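Local coordinates for protein transcription regulator (Haloarcula marismortui ATCC 43049, PDB 3CRJ) that probably binds DNA through an N-terminal helix-turn-helix domain and regulates transcription as a TetR-family repressor, at residues 75-80 with 86-91; 94-99 with 132-137; 156-161 with 191-196. All coordinates share one frame; numbering follows the deposited sequence.

Interaction 1: 75-80 with 86-91; sequences DSIHDV and EARLNL
Arg88 and Val80 meet obliquely: the guanidinium of Arg88 comes up to the last carbonyl of segment 75-80, just past helix 58-78, while the isopropyl group of Val80 turns toward helix 85-97. In TetR-family proteins the first of these helices leads from the DNA-binding domain into the C-terminal domain, and the contact joins it to the next helix. The Arg88 chain, with CG anti to the backbone N (chi1 -158°) and extended as far as NE, carries the charged group across the gap between the two helices. Its NH1 donates to Val80 O at 3.0 Å, but the bond is bent, with 138° at the hydrogen. The donor sits above the carbonyl plane, 45° out of it. The same NH1 also donates to Thr82 O, and one nitrogen therefore holds two carbonyls of the connection that leads into helix 85-97. Val80 CG2 itself lies 3.8 Å from Leu91 CD2 and 4.1 Å from Arg88 NH1. The Ile77 CG2 methyl lies near the guanidinium, 4.2 Å from Arg88 NH2. A cationic group thus ties down main-chain oxygens beyond the helix end, and the small Val80-Leu91 contact brings the loop after helix 58-78 against helix 85-97.

Interaction 2: 94-99 with 132-137; sequences DELLVK and EYVRYM
Leu96 of helix 85-97 reaches across to Val134 and Met137 of helix 121-148 in the all-helical C-terminal domain of this TetR-family protein, the part that in this family forms the ligand-binding and dimerisation core. The contact is wholly apolar and buried. Backbones are nearest at Leu96 and Val134, whose CA atoms are 8.9 Å apart, so the helices are bridged by side chains alone. From CB, which points toward helix 121-148, the Leu96 chain runs with CG anti to the carbonyl carbon (chi1 -68°). CG itself lies 4.2 Å from Met137 CE, and there the chain forks. CD2 turns to Val134 and sits 3.9 Å from CG2 and equally far from CG1 of that residue, facing both of its methyls. CD1 goes mainly to Met137, present as selenomethionine, and also brushes Val134, passing 4.1 Å from Val134 CG1. Both pairs of side chains approach tip to tip, and the two residues that receive the leucine fork are three apart on the opposing helix. Phe73 of helix 58-78 also packs on Leu96, and Leu164 of helix 156-176 on Val134, which places the contact where four helices converge. Met137 arrives by a bent chain: CG lies between the backbone N and the carbonyl carbon (chi1 67°), and a turn at chi3 of -138° sets the terminal methyl before the leucine, with Met137 CE 3.6 Å from Leu96 CD1.

Interaction 3: 156-161 with 191-196; sequences AEHVTR and SEYADA
Tyr193 against Val159 and His158 is an aromatic-aliphatic contact with a polar end, made between helix 181-198 and helix 156-176, the two helices that end the C-terminal domain. It lies in the interface with the second subunit; in TetR-family dimers the last two helices of each subunit usually pair into a four-helix bundle. With CG anti to the backbone N (chi1 178°), the Tyr193 ring projects across to helix 156-176, where Val159 and His158 receive different parts of it. Val159 CG1 packs on Tyr193 CE2 at 3.9 Å, and CE2 is equally distant from Val159 O. The backbones come nearest between Val159 and Ala194, 7.6 Å between CA atoms, consistent with the small Ala194 side chain at that point. Val159 also touches Met197 and Leu198, so its isopropyl group packs along helix 181-198 beyond the tyrosine. At the far end of the ring, Tyr193 OH stands 3.9 Å from His158 NE2 and the same distance from His158 CD2, too far for a hydrogen bond. The two side chains cross at about a right angle. Both polar ends share one partner: Glu192 OE1 of the second subunit hydrogen-bonds to Tyr193 OH and to His158 NE2. Tyr193 OH is bonded as well to Ser162 OG of helix 156-176. Ala196 packs against Ala196 of the second subunit. The chemistry is thus divided: apolar contact joins the helices within the chain, whereas the hydroxyl and imidazole converge on a carboxylate of the partner, coupling this packing to dimer assembly.

Interaction 2 is the core contact, its centre about 8 Å from that of the chain, against about 15 Å for interaction 1 and 19 Å for interaction 3, and is purely apolar. Interaction 1 is only partly buried, pairing a charged group with main-chain oxygens. Interaction 3 is buried too, but its polar atoms are satisfied largely across the dimer interface. Interactions 1 and 2 share helix 85-97 and touch, Ile77 CG1 standing 4.0 Å from Met137 SE. Interactions 2 and 3 use the successive helices 121-148 and 156-176, joined by the Arg135 NH2 to Glu157 OE2 salt bridge. Interactions 1 and 3, with centres about 17 Å apart, meet merely where Asn90 packs on Ser191.

Interaction 1: 75-80 with 86-91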
loop_
_atom_site.group_PDB
_atom_site.type_symbol
_atom_site.label_atom_id
_atom_site.label_comp_id
_atom_site.label_asym_id
_atom_site.label_seq_id
_atom_site.Cartn_x
_atom_site.Cartn_y
_atom_site.Cartn_z
ATOM N N ASP A 75 -1.249 22.244 -6.850
ATOM C CA ASP A 75 -0.429 23.442 -7.034
ATOM C C ASP A 75 0.874 23.152 -7.749
ATOM O O ASP A 75 1.178 23.775 -8.770
ATOM C CB ASP A 75 -0.107 24.084 -5.686
ATOM C CG ASP A 75 -1.158 25.078 -5.238
ATOM O OD1 ASP A 75 -2.134 25.312 -5.998
ATOM O OD2 ASP A 75 -1.001 25.617 -4.118
ATOM N N SER A 76 1.634 22.199 -7.213
ATOM C CA SER A 76 2.979 21.907 -7.715
ATOM C C SER A 76 2.961 21.407 -9.156
ATOM O O SER A 76 3.877 21.710 -9.920
ATOM C CB SER A 76 3.682 20.896 -6.816
ATOM O OG SER A 76 2.980 19.658 -6.829
ATOM N N ILE A 77 1.915 20.651 -9.512
ATOM C CA ILE A 77 1.674 20.222 -10.900
ATOM C C ILE A 77 1.334 21.389 -11.842
ATOM O O ILE A 77 1.835 21.435 -12.965
ATOM C CB ILE A 77 0.579 19.134 -10.992
ATOM C CG1 ILE A 77 0.953 17.903 -10.145
ATOM C CG2 ILE A 77 0.312 18.744 -12.452
ATOM C CD1 ILE A 77 2.301 17.207 -10.521
ATOM N N HIS A 78 0.504 22.334 -11.387
ATOM C CA HIS A 78 0.254 23.550 -12.166
ATOM C C HIS A 78 1.569 24.270 -12.452
ATOM O O HIS A 78 1.636 25.094 -13.348
ATOM C CB HIS A 78 -0.707 24.516 -11.453
ATOM C CG HIS A 78 -2.120 24.024 -11.353
ATOM N ND1 HIS A 78 -2.615 22.991 -12.128
ATOM C CD2 HIS A 78 -3.155 24.446 -10.582
ATOM C CE1 HIS A 78 -3.888 22.789 -11.829
ATOM N NE2 HIS A 78 -4.241 23.661 -10.897
ATOM N N ASP A 79 2.606 23.956 -11.677
ATOM C CA ASP A 79 3.932 24.531 -11.889
ATOM C C ASP A 79 4.566 23.971 -13.135
ATOM O O ASP A 79 5.320 24.667 -13.807
ATOM C CB ASP A 79 4.867 24.258 -10.708
ATOM C CG ASP A 79 4.807 25.337 -9.645
ATOM O OD1 ASP A 79 4.134 26.379 -9.852
ATOM O OD2 ASP A 79 5.440 25.127 -8.587
ATOM N N VAL A 80 4.280 22.708 -13.438
ATOM C CA VAL A 80 4.806 22.111 -14.669
ATOM C C VAL A 80 3.931 22.445 -15.902
ATOM O O VAL A 80 2.874 21.848 -16.129
ATOM C CB VAL A 80 5.138 20.585 -14.501
ATOM C CG1 VAL A 80 4.052 19.860 -13.745
ATOM C CG2 VAL A 80 5.438 19.926 -15.854
ATOM N N GLU A 86 6.881 13.165 -23.532
ATOM C CA GLU A 86 7.933 12.406 -22.865
ATOM C C GLU A 86 8.367 13.161 -21.608
ATOM O O GLU A 86 8.398 12.583 -20.501
ATOM C CB GLU A 86 9.139 12.144 -23.775
ATOM C CG GLU A 86 8.914 12.505 -25.268
ATOM C CD GLU A 86 9.965 11.884 -26.200
ATOM O OE1 GLU A 86 10.376 10.724 -25.900
ATOM O OE2 GLU A 86 10.367 12.551 -27.207
ATOM N N ALA A 87 8.683 14.453 -21.763
ATOM C CA ALA A 87 9.195 15.242 -20.628
ATOM C C ALA A 87 8.174 15.399 -19.502
ATOM O O ALA A 87 8.537 15.521 -18.331
ATOM C CB ALA A 87 9.701 16.583 -21.078
ATOM N N ARG A 88 6.898 15.375 -19.863
ATOM C CA ARG A 88 5.850 15.650 -18.905
ATOM C C ARG A 88 5.527 14.421 -18.080
ATOM O O ARG A 88 5.265 14.525 -16.867
ATOM C CB ARG A 88 4.598 16.158 -19.614
ATOM C CG ARG A 88 3.690 16.957 -18.696
ATOM C CD ARG A 88 2.264 17.136 -19.234
ATOM N NE ARG A 88 1.381 17.574 -18.154
ATOM C CZ ARG A 88 1.333 18.813 -17.678
ATOM N NH1 ARG A 88 2.105 19.775 -18.198
ATOM N NH2 ARG A 88 0.500 19.088 -16.678
ATOM N N LEU A 89 5.531 13.263 -18.733
ATOM C CA LEU A 89 5.319 12.027 -18.024
ATOM C C LEU A 89 6.379 11.980 -16.952
ATOM O O LEU A 89 6.071 11.927 -15.741
ATOM C CB LEU A 89 5.418 10.808 -18.943
ATOM C CG LEU A 89 4.940 9.480 -18.331
ATOM C CD1 LEU A 89 3.596 9.575 -17.546
ATOM C CD2 LEU A 89 4.847 8.410 -19.362
ATOM N N ASN A 90 7.633 12.070 -17.381
ATOM C CA ASN A 90 8.738 11.975 -16.434
ATOM C C ASN A 90 8.594 12.898 -15.235
ATOM O O ASN A 90 8.737 12.467 -14.092
ATOM C CB ASN A 90 10.081 12.172 -17.137
ATOM C CG ASN A 90 10.536 10.922 -17.841
ATOM O OD1 ASN A 90 10.454 9.836 -17.287
ATOM N ND2 ASN A 90 11.004 11.066 -19.066
ATOM N N LEU A 91 8.297 14.163 -15.512
ATOM C CA LEU A 91 8.144 15.178 -14.496
ATOM C C LEU A 91 7.017 14.837 -13.544
ATOM O O LEU A 91 7.119 15.078 -12.349
ATOM C CB LEU A 91 7.898 16.520 -15.168
ATOM C CG LEU A 91 9.118 17.429 -15.383
ATOM C CD1 LEU A 91 10.434 16.673 -15.589
ATOM C CD2 LEU A 91 8.867 18.455 -16.525
#

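Interaction 2: 94-99 with 132-137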
loop_
_atom_site.group_PDB
_atom_site.type_symbol
_atom_site.label_atom_id
_atom_site.label_comp_id
_atom_site.label_asym_id
_atom_site.label_seq_id
_atom_site.Cartn_x
_atom_site.Cartn_y
_atom_site.Cartn_z
ATOM N N ASP A 94 8.353 11.964 -11.497
ATOM C CA ASP A 94 9.262 12.526 -10.508
ATOM C C ASP A 94 8.477 13.110 -9.363
ATOM O O ASP A 94 8.748 12.813 -8.210
ATOM C CB ASP A 94 10.139 13.590 -11.106
ATOM C CG ASP A 94 11.137 13.031 -12.066
ATOM O OD1 ASP A 94 11.203 11.784 -12.231
ATOM O OD2 ASP A 94 11.848 13.859 -12.680
ATOM N N GLU A 95 7.467 13.898 -9.690
ATOM C CA GLU A 95 6.629 14.513 -8.684
ATOM C C GLU A 95 6.015 13.494 -7.719
ATOM O O GLU A 95 5.966 13.724 -6.511
ATOM C CB GLU A 95 5.550 15.341 -9.351
ATOM C CG GLU A 95 5.235 16.573 -8.586
ATOM C CD GLU A 95 6.431 17.504 -8.453
ATOM O OE1 GLU A 95 6.674 17.986 -7.318
ATOM O OE2 GLU A 95 7.131 17.749 -9.475
ATOM N N LEU A 96 5.582 12.360 -8.240
ATOM C CA LEU A 96 4.896 11.371 -7.424
ATOM C C LEU A 96 5.876 10.440 -6.703
ATOM O O LEU A 96 5.537 9.860 -5.672
ATOM C CB LEU A 96 3.953 10.540 -8.294
ATOM C CG LEU A 96 2.725 11.197 -8.915
ATOM C CD1 LEU A 96 2.465 10.661 -10.315
ATOM C CD2 LEU A 96 1.551 10.957 -8.008
ATOM N N LEU A 97 7.088 10.305 -7.235
ATOM C CA LEU A 97 8.021 9.280 -6.737
ATOM C C LEU A 97 9.353 9.783 -6.201
ATOM O O LEU A 97 9.925 9.137 -5.352
ATOM C CB LEU A 97 8.256 8.174 -7.773
ATOM C CG LEU A 97 7.530 6.830 -7.677
ATOM C CD1 LEU A 97 6.376 6.848 -6.714
ATOM C CD2 LEU A 97 7.086 6.374 -9.050
ATOM N N VAL A 98 9.860 10.914 -6.675
ATOM C CA VAL A 98 11.107 11.436 -6.103
ATOM C C VAL A 98 10.898 12.474 -4.991
ATOM O O VAL A 98 11.547 12.398 -3.950
ATOM C CB VAL A 98 12.106 11.908 -7.183
ATOM C CG1 VAL A 98 12.007 10.994 -8.388
ATOM C CG2 VAL A 98 11.844 13.346 -7.577
ATOM N N LYS A 99 9.987 13.422 -5.202
ATOM C CA LYS A 99 9.668 14.436 -4.177
ATOM C C LYS A 99 9.326 13.857 -2.790
ATOM O O LYS A 99 9.824 14.385 -1.792
ATOM C CB LYS A 99 8.540 15.386 -4.633
ATOM C CG LYS A 99 8.808 16.121 -5.940
ATOM C CD LYS A 99 9.988 17.124 -5.849
ATOM C CE LYS A 99 10.103 18.022 -7.105
ATOM N NZ LYS A 99 9.929 17.320 -8.411
ATOM N N GLU A 132 -8.115 9.658 -8.446
ATOM C CA GLU A 132 -8.694 10.136 -9.724
ATOM C C GLU A 132 -7.900 11.274 -10.358
ATOM O O GLU A 132 -7.749 11.330 -11.586
ATOM C CB GLU A 132 -10.158 10.593 -9.610
ATOM C CG GLU A 132 -11.186 9.561 -9.197
ATOM C CD GLU A 132 -11.472 8.466 -10.231
ATOM O OE1 GLU A 132 -10.577 8.099 -11.042
ATOM O OE2 GLU A 132 -12.613 7.933 -10.194
ATOM N N TYR A 133 -7.411 12.181 -9.517
ATOM C CA TYR A 133 -6.698 13.340 -10.005
ATOM C C TYR A 133 -5.407 12.915 -10.681
ATOM O O TYR A 133 -5.059 13.421 -11.766
ATOM C CB TYR A 133 -6.373 14.315 -8.873
ATOM C CG TYR A 133 -5.666 15.535 -9.389
ATOM C CD1 TYR A 133 -6.390 16.578 -9.990
ATOM C CD2 TYR A 133 -4.271 15.641 -9.327
ATOM C CE1 TYR A 133 -5.748 17.701 -10.499
ATOM C CE2 TYR A 133 -3.605 16.768 -9.850
ATOM C CZ TYR A 133 -4.356 17.791 -10.426
ATOM O OH TYR A 133 -3.732 18.931 -10.909
ATOM N N VAL A 134 -4.714 11.976 -10.036
ATOM C CA VAL A 134 -3.459 11.463 -10.551
ATOM C C VAL A 134 -3.734 10.723 -11.831
ATOM O O VAL A 134 -3.122 11.006 -12.849
ATOM C CB VAL A 134 -2.723 10.590 -9.506
ATOM C CG1 VAL A 134 -1.529 9.861 -10.129
ATOM C CG2 VAL A 134 -2.281 11.460 -8.301
ATOM N N ARG A 135 -4.684 9.800 -11.787
ATOM C CA ARG A 135 -5.180 9.107 -12.974
ATOM C C ARG A 135 -5.483 10.077 -14.154
ATOM O O ARG A 135 -4.974 9.889 -15.267
ATOM C CB ARG A 135 -6.412 8.309 -12.569
ATOM C CG ARG A 135 -6.934 7.322 -13.582
ATOM C CD ARG A 135 -8.337 6.838 -13.171
ATOM N NE ARG A 135 -9.204 6.600 -14.334
ATOM C CZ ARG A 135 -10.373 7.203 -14.563
ATOM N NH1 ARG A 135 -10.883 8.107 -13.715
ATOM N NH2 ARG A 135 -11.044 6.899 -15.664
ATOM N N TYR A 136 -6.287 11.118 -13.909
ATOM C CA TYR A 136 -6.561 12.107 -14.936
ATOM C C TYR A 136 -5.273 12.707 -15.495
ATOM O O TYR A 136 -5.092 12.744 -16.696
ATOM C CB TYR A 136 -7.510 13.203 -14.446
ATOM C CG TYR A 136 -7.795 14.304 -15.477
ATOM C CD1 TYR A 136 -8.980 14.328 -16.209
ATOM C CD2 TYR A 136 -6.870 15.331 -15.705
ATOM C CE1 TYR A 136 -9.232 15.354 -17.145
ATOM C CE2 TYR A 136 -7.097 16.343 -16.631
ATOM C CZ TYR A 136 -8.276 16.366 -17.352
ATOM O OH TYR A 136 -8.484 17.404 -18.275
HETATM N N MSE A 137 -4.370 13.174 -14.654
HETATM C CA MSE A 137 -3.177 13.832 -15.184
HETATM C C MSE A 137 -2.200 12.873 -15.867
HETATM O O MSE A 137 -1.479 13.270 -16.773
HETATM C CB MSE A 137 -2.466 14.621 -14.106
HETATM C CG MSE A 137 -1.888 13.739 -13.065
HETATM SE SE MSE A 137 -0.736 14.695 -11.872
HETATM C CE MSE A 137 0.613 13.319 -11.820
#

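Interaction 3: 156-161 with 191-196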
loop_
_atom_site.group_PDB
_atom_site.type_symbol
_atom_site.label_atom_id
_atom_site.label_comp_id
_atom_site.label_asym_id
_atom_site.label_seq_id
_atom_site.Cartn_x
_atom_site.Cartn_y
_atom_site.Cartn_z
ATOM N N ALA A 156 -4.740 3.218 -22.852
ATOM C CA ALA A 156 -4.317 4.287 -21.946
ATOM C C ALA A 156 -4.827 4.053 -20.553
ATOM O O ALA A 156 -4.075 4.222 -19.608
ATOM C CB ALA A 156 -4.774 5.642 -22.445
ATOM N N GLU A 157 -6.084 3.637 -20.408
ATOM C CA GLU A 157 -6.607 3.413 -19.062
ATOM C C GLU A 157 -5.772 2.389 -18.309
ATOM O O GLU A 157 -5.505 2.564 -17.136
ATOM C CB GLU A 157 -8.093 3.042 -19.052
ATOM C CG GLU A 157 -9.026 4.214 -18.637
ATOM C CD GLU A 157 -8.800 4.754 -17.191
ATOM O OE1 GLU A 157 -8.373 3.991 -16.281
ATOM O OE2 GLU A 157 -9.076 5.957 -16.951
ATOM N N HIS A 158 -5.343 1.345 -19.006
ATOM C CA HIS A 158 -4.622 0.267 -18.381
ATOM C C HIS A 158 -3.160 0.571 -18.140
ATOM O O HIS A 158 -2.596 0.175 -17.133
ATOM C CB HIS A 158 -4.710 -1.024 -19.162
ATOM C CG HIS A 158 -3.841 -2.075 -18.580
ATOM N ND1 HIS A 158 -4.226 -2.818 -17.491
ATOM C CD2 HIS A 158 -2.560 -2.427 -18.853
ATOM C CE1 HIS A 158 -3.231 -3.616 -17.140
ATOM N NE2 HIS A 158 -2.206 -3.392 -17.948
ATOM N N VAL A 159 -2.523 1.245 -19.077
ATOM C CA VAL A 159 -1.198 1.753 -18.764
ATOM C C VAL A 159 -1.228 2.654 -17.527
ATOM O O VAL A 159 -0.394 2.489 -16.630
ATOM C CB VAL A 159 -0.481 2.398 -19.987
ATOM C CG1 VAL A 159 0.870 2.913 -19.599
ATOM C CG2 VAL A 159 -0.313 1.374 -21.060
ATOM N N THR A 160 -2.188 3.571 -17.418
ATOM C CA THR A 160 -2.111 4.487 -16.268
ATOM C C THR A 160 -2.508 3.813 -14.947
ATOM O O THR A 160 -1.983 4.150 -13.885
ATOM C CB THR A 160 -2.794 5.868 -16.496
ATOM O OG1 THR A 160 -3.832 6.108 -15.527
ATOM C CG2 THR A 160 -3.304 6.004 -17.904
ATOM N N ARG A 161 -3.409 2.843 -15.033
ATOM C CA ARG A 161 -3.727 2.014 -13.886
ATOM C C ARG A 161 -2.482 1.266 -13.407
ATOM O O ARG A 161 -2.231 1.166 -12.202
ATOM C CB ARG A 161 -4.861 1.046 -14.226
ATOM C CG ARG A 161 -4.870 -0.212 -13.365
ATOM C CD ARG A 161 -4.961 0.094 -11.859
ATOM N NE ARG A 161 -6.258 0.682 -11.528
ATOM C CZ ARG A 161 -7.376 -0.019 -11.349
ATOM N NH1 ARG A 161 -7.363 -1.352 -11.443
ATOM N NH2 ARG A 161 -8.505 0.610 -11.067
ATOM N N SER A 191 9.674 3.925 -14.975
ATOM C CA SER A 191 10.237 4.208 -16.304
ATOM C C SER A 191 10.324 2.972 -17.186
ATOM O O SER A 191 9.888 3.008 -18.330
ATOM C CB SER A 191 11.594 4.924 -16.261
ATOM O OG SER A 191 11.363 6.309 -16.470
ATOM N N GLU A 192 10.856 1.876 -16.651
ATOM C CA GLU A 192 10.938 0.639 -17.414
ATOM C C GLU A 192 9.560 0.252 -17.922
ATOM O O GLU A 192 9.387 -0.035 -19.119
ATOM C CB GLU A 192 11.546 -0.488 -16.578
ATOM C CG GLU A 192 13.023 -0.353 -16.337
ATOM C CD GLU A 192 13.505 -1.149 -15.144
ATOM O OE1 GLU A 192 12.680 -1.562 -14.308
ATOM O OE2 GLU A 192 14.729 -1.353 -15.018
ATOM N N TYR A 193 8.571 0.288 -17.031
ATOM C CA TYR A 193 7.234 -0.124 -17.413
ATOM C C TYR A 193 6.719 0.728 -18.545
ATOM O O TYR A 193 6.192 0.202 -19.541
ATOM C CB TYR A 193 6.231 -0.061 -16.262
ATOM C CG TYR A 193 4.866 -0.450 -16.758
ATOM C CD1 TYR A 193 4.583 -1.778 -17.086
ATOM C CD2 TYR A 193 3.885 0.508 -16.969
ATOM C CE1 TYR A 193 3.363 -2.140 -17.573
ATOM C CE2 TYR A 193 2.648 0.163 -17.478
ATOM C CZ TYR A 193 2.394 -1.165 -17.780
ATOM O OH TYR A 193 1.171 -1.520 -18.299
ATOM N N ALA A 194 6.855 2.043 -18.381
ATOM C CA ALA A 194 6.288 3.001 -19.315
ATOM C C ALA A 194 6.961 2.882 -20.680
ATOM O O ALA A 194 6.304 3.004 -21.725
ATOM C CB ALA A 194 6.460 4.378 -18.783
ATOM N N ASP A 195 8.270 2.637 -20.668
ATOM C CA ASP A 195 9.037 2.692 -21.892
ATOM C C ASP A 195 8.726 1.452 -22.712
ATOM O O ASP A 195 8.708 1.499 -23.941
ATOM C CB ASP A 195 10.527 2.808 -21.593
ATOM C CG ASP A 195 10.936 4.211 -21.083
ATOM O OD1 ASP A 195 12.119 4.549 -21.303
ATOM O OD2 ASP A 195 10.130 4.975 -20.462
ATOM N N ALA A 196 8.445 0.357 -22.009
ATOM C CA ALA A 196 8.113 -0.910 -22.633
ATOM C C ALA A 196 6.720 -0.857 -23.262
ATOM O O ALA A 196 6.464 -1.495 -24.297
ATOM C CB ALA A 196 8.211 -2.036 -21.622
#